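Local coordinates for protein bottromycin amidohydrolase (Streptomyces purpureus, PDB 6I5S) that probably hydrolyses an amide bond in bottromycin biosynthesis, acting as a zinc-dependent, thiazoline-specific amidohydrolase that serves as gatekeeper of the pathway, at residues A[205-217]-A[224-236]. Residues are numbered along the deposited sequence; the frame is centred on the assembly and turned at random.
With ZN (zinc ion), chain B.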
# COMPACT_ATOMS: atom_id res chain seq x y z
N ILE A 205 2.15 9.00 19.27
CA ILE A 205 2.54 7.92 18.36
C ILE A 205 1.28 7.14 17.97
O ILE A 205 0.63 6.55 18.86
CB ILE A 205 3.54 6.98 19.02
CG1 ILE A 205 4.80 7.73 19.43
CG2 ILE A 205 3.89 5.85 18.06
CD1 ILE A 205 5.59 6.93 20.41
N PRO A 206 0.99 7.00 16.69
CA PRO A 206 -0.14 6.14 16.28
C PRO A 206 0.16 4.67 16.39
O PRO A 206 1.30 4.24 16.17
CB PRO A 206 -0.37 6.52 14.81
CG PRO A 206 0.86 7.07 14.35
CD PRO A 206 1.56 7.72 15.55
N VAL A 207 -0.88 3.91 16.75
CA VAL A 207 -0.82 2.45 16.82
C VAL A 207 -1.71 1.87 15.73
O VAL A 207 -2.91 2.20 15.64
CB VAL A 207 -1.23 1.93 18.21
CG1 VAL A 207 -1.18 0.40 18.22
CG2 VAL A 207 -0.34 2.56 19.32
N VAL A 208 -1.14 0.98 14.92
CA VAL A 208 -1.85 0.36 13.82
C VAL A 208 -1.69 -1.15 13.95
O VAL A 208 -0.97 -1.64 14.81
CB VAL A 208 -1.34 0.84 12.44
CG1 VAL A 208 -1.56 2.31 12.27
CG2 VAL A 208 0.15 0.49 12.24
N GLY A 209 -2.34 -1.90 13.06
CA GLY A 209 -2.07 -3.32 12.95
C GLY A 209 -3.31 -4.19 13.16
O GLY A 209 -4.43 -3.84 12.73
N HIS A 210 -3.08 -5.37 13.73
CA HIS A 210 -4.11 -6.36 13.92
C HIS A 210 -4.85 -6.12 15.21
O HIS A 210 -4.21 -5.95 16.24
CB HIS A 210 -3.52 -7.77 13.99
CG HIS A 210 -2.82 -8.21 12.73
ND1 HIS A 210 -2.42 -9.52 12.54
CD2 HIS A 210 -2.45 -7.53 11.62
CE1 HIS A 210 -1.84 -9.62 11.35
NE2 HIS A 210 -1.84 -8.43 10.78
N VAL A 211 -6.19 -6.19 15.20
CA VAL A 211 -6.92 -6.12 16.46
C VAL A 211 -6.49 -7.33 17.28
O VAL A 211 -6.69 -8.46 16.84
CB VAL A 211 -8.45 -6.13 16.28
CG1 VAL A 211 -9.20 -6.23 17.62
CG2 VAL A 211 -8.89 -4.88 15.48
N PRO A 212 -5.91 -7.17 18.46
CA PRO A 212 -5.45 -8.36 19.20
C PRO A 212 -6.60 -9.20 19.66
O PRO A 212 -7.69 -8.71 19.96
CB PRO A 212 -4.68 -7.76 20.38
CG PRO A 212 -4.28 -6.39 19.89
CD PRO A 212 -5.42 -5.92 19.09
N GLN A 213 -6.37 -10.51 19.68
CA GLN A 213 -7.41 -11.46 20.05
C GLN A 213 -7.98 -11.15 21.43
O GLN A 213 -9.19 -11.36 21.67
CB GLN A 213 -6.85 -12.87 20.04
CG GLN A 213 -6.62 -13.42 18.65
CD GLN A 213 -6.78 -14.92 18.58
OE1 GLN A 213 -7.00 -15.45 17.49
NE2 GLN A 213 -6.67 -15.62 19.72
N ALA A 214 -7.15 -10.65 22.33
CA ALA A 214 -7.56 -10.41 23.71
C ALA A 214 -8.18 -9.04 23.91
O ALA A 214 -8.40 -8.65 25.06
CB ALA A 214 -6.38 -10.57 24.65
N VAL A 215 -8.42 -8.30 22.84
CA VAL A 215 -8.95 -6.94 22.91
C VAL A 215 -10.31 -6.87 22.22
O VAL A 215 -10.47 -7.31 21.06
CB VAL A 215 -7.98 -5.93 22.30
CG1 VAL A 215 -8.60 -4.50 22.24
CG2 VAL A 215 -6.64 -5.90 23.11
N ARG A 216 -11.26 -6.22 22.90
CA ARG A 216 -12.57 -5.95 22.34
C ARG A 216 -12.47 -5.11 21.08
O ARG A 216 -11.69 -4.16 20.98
CB ARG A 216 -13.44 -5.20 23.36
CG ARG A 216 -13.83 -6.01 24.64
CD ARG A 216 -14.40 -5.08 25.69
NE ARG A 216 -14.88 -5.78 26.89
CZ ARG A 216 -14.11 -6.14 27.91
NH1 ARG A 216 -12.81 -5.88 27.89
NH2 ARG A 216 -14.64 -6.77 28.97
N LEU A 217 -13.32 -5.43 20.11
CA LEU A 217 -13.24 -4.71 18.85
C LEU A 217 -13.50 -3.23 19.06
O LEU A 217 -12.82 -2.38 18.48
CB LEU A 217 -14.23 -5.27 17.84
CG LEU A 217 -14.43 -4.54 16.55
CD1 LEU A 217 -13.16 -4.55 15.71
CD2 LEU A 217 -15.59 -5.19 15.79
N MET A 224 -6.93 2.61 18.10
CA MET A 224 -5.95 2.40 17.04
C MET A 224 -6.16 3.36 15.87
O MET A 224 -7.29 3.63 15.46
CB MET A 224 -6.01 0.94 16.54
CG MET A 224 -5.57 -0.06 17.65
SD MET A 224 -5.70 -1.80 17.15
CE MET A 224 -4.51 -1.95 15.80
N ARG A 225 -5.06 3.86 15.33
CA ARG A 225 -5.16 4.79 14.22
C ARG A 225 -5.73 4.10 12.98
O ARG A 225 -6.52 4.70 12.25
CB ARG A 225 -3.79 5.39 13.90
CG ARG A 225 -3.61 6.12 12.51
CD ARG A 225 -4.32 7.43 12.50
NE ARG A 225 -3.81 8.31 13.53
CZ ARG A 225 -2.73 9.05 13.44
NH1 ARG A 225 -1.94 9.03 12.37
NH2 ARG A 225 -2.42 9.80 14.49
N SER A 226 -5.37 2.84 12.78
CA SER A 226 -5.99 2.04 11.74
C SER A 226 -5.95 0.57 12.17
O SER A 226 -5.12 0.16 12.98
CB SER A 226 -5.30 2.19 10.37
OG SER A 226 -4.01 1.53 10.37
N THR A 227 -6.85 -0.21 11.59
CA THR A 227 -6.88 -1.67 11.75
C THR A 227 -6.84 -2.31 10.36
O THR A 227 -7.37 -1.75 9.38
CB THR A 227 -8.09 -2.18 12.52
OG1 THR A 227 -9.32 -1.78 11.88
CG2 THR A 227 -8.09 -1.60 13.99
N GLU A 228 -6.13 -3.44 10.29
CA GLU A 228 -5.78 -4.07 9.02
C GLU A 228 -6.53 -5.39 8.84
O GLU A 228 -6.77 -6.15 9.79
CB GLU A 228 -4.27 -4.33 8.92
CG GLU A 228 -3.38 -3.14 9.41
CD GLU A 228 -3.61 -1.94 8.55
OE1 GLU A 228 -3.42 -2.09 7.32
OE2 GLU A 228 -3.98 -0.87 9.08
N HIS A 229 -6.79 -5.69 7.58
CA HIS A 229 -7.25 -6.99 7.09
C HIS A 229 -8.67 -7.33 7.50
O HIS A 229 -9.11 -8.47 7.27
CB HIS A 229 -6.34 -8.14 7.56
CG HIS A 229 -4.88 -7.89 7.43
ND1 HIS A 229 -4.26 -7.61 6.23
CD2 HIS A 229 -3.88 -7.93 8.37
CE1 HIS A 229 -2.96 -7.45 6.44
NE2 HIS A 229 -2.71 -7.66 7.72
N LEU A 230 -9.43 -6.38 8.06
CA LEU A 230 -10.74 -6.63 8.68
C LEU A 230 -10.65 -7.55 9.91
O LEU A 230 -11.69 -7.97 10.43
CB LEU A 230 -11.74 -7.20 7.64
CG LEU A 230 -12.03 -6.29 6.44
CD1 LEU A 230 -13.01 -6.99 5.49
CD2 LEU A 230 -12.61 -4.98 6.92
N TYR A 231 -9.45 -7.83 10.43
CA TYR A 231 -9.40 -8.65 11.63
C TYR A 231 -10.11 -7.90 12.74
O TYR A 231 -10.10 -6.66 12.78
CB TYR A 231 -7.99 -9.00 12.03
CG TYR A 231 -7.23 -9.85 11.03
CD1 TYR A 231 -7.88 -10.63 10.09
CD2 TYR A 231 -5.85 -9.86 11.02
CE1 TYR A 231 -7.14 -11.38 9.19
CE2 TYR A 231 -5.14 -10.60 10.15
CZ TYR A 231 -5.78 -11.38 9.25
OH TYR A 231 -5.02 -12.11 8.34
N GLY A 232 -10.78 -8.65 13.59
CA GLY A 232 -11.69 -8.03 14.55
C GLY A 232 -13.13 -8.12 14.11
O GLY A 232 -13.99 -8.56 14.85
N PHE A 233 -13.40 -7.68 12.88
CA PHE A 233 -14.71 -7.96 12.28
C PHE A 233 -14.81 -9.44 11.90
O PHE A 233 -15.89 -10.04 11.98
CB PHE A 233 -14.91 -7.09 11.04
CG PHE A 233 -14.97 -5.61 11.35
CD1 PHE A 233 -16.12 -5.04 11.89
CD2 PHE A 233 -13.85 -4.82 11.18
CE1 PHE A 233 -16.15 -3.70 12.22
CE2 PHE A 233 -13.87 -3.48 11.50
CZ PHE A 233 -15.04 -2.92 12.01
N VAL A 234 -13.71 -10.02 11.44
CA VAL A 234 -13.59 -11.45 11.21
C VAL A 234 -12.32 -11.91 11.90
O VAL A 234 -11.42 -11.10 12.15
CB VAL A 234 -13.55 -11.78 9.70
CG1 VAL A 234 -14.78 -11.25 9.06
CG2 VAL A 234 -12.35 -11.20 9.06
N PRO A 235 -12.20 -13.19 12.19
CA PRO A 235 -11.01 -13.69 12.85
C PRO A 235 -9.84 -13.81 11.89
O PRO A 235 -9.99 -14.01 10.69
CB PRO A 235 -11.45 -15.06 13.37
CG PRO A 235 -12.51 -15.46 12.51
CD PRO A 235 -13.21 -14.25 11.98
N ASN A 236 -8.64 -13.71 12.45
CA ASN A 236 -7.44 -14.02 11.70
C ASN A 236 -7.34 -15.54 11.59
O ASN A 236 -6.73 -16.22 12.43
CB ASN A 236 -6.19 -13.44 12.38
CG ASN A 236 -4.94 -13.78 11.63
OD1 ASN A 236 -4.97 -14.48 10.59
ND2 ASN A 236 -3.82 -13.28 12.12
ZN ZN B . -0.99 -8.47 8.80
O HOH W 1 -7.39 -5.70 12.52
O HOH W 2 0.40 -10.08 9.05
O HOH W 3 0.03 -8.85 6.85
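Tyr231 turns the edge of its ring, CD2 and CE2, to one face of the His210 ring. The planes meet at 84°, an edge-to-face pair, with Tyr231 CE2 3.6 Å from His210 CE1. The Tyr185 ring also stacks on His210. Asn236 CB lies on one face of the Tyr231 ring and His229 CB on the opposite face, so the phenol is sandwiched within its own loop. His229 presents its edge to His210 NE2, and Glu228 CB sits over one of its faces. Pro206 CB packs over the centre of the Arg225 guanidinium, 3.7 Å from CZ, while Arg225 NH1 bonds to Val388 O. At the other end, beside Gly232, Leu217 CD2 makes a CH-pi contact over the face of Phe233, 26° off the ring normal. Both imidazoles bind one zinc ion, His210 NE2 at 2.1 Å and His229 NE2 at 2.2 Å. Two waters and the carboxylated lysine Xaa183 complete this site. Hydrogen bonds from ND1 fix the rings further, His210 to Asp186 and His229 to Thr272. This is the binuclear zinc centre of the amidohydrolase superfamily, with metal ligands carried at the C-terminal ends of barrel strands. Strand 226-228 runs up to His229, and 205-210 lies alongside it; the chain passes from one to the other through helix 217-223. Two backbone bonds tie them: Arg225 N to Val207 O (2.7 Å) and Glu228 N to Gly209 O (3.0 Å). Water 1 accepts from Val211 N and donates to the carbonyls of Glu228 and Tyr231. Glu228 bends at chi2 (-63°), which brings OE2 back to accept from Ser226 OG at 2.7 Å. Arg115 forms a salt bridge with this carboxylate, and its OE1 bonds to His94 ND1, a ligand of the second zinc ion.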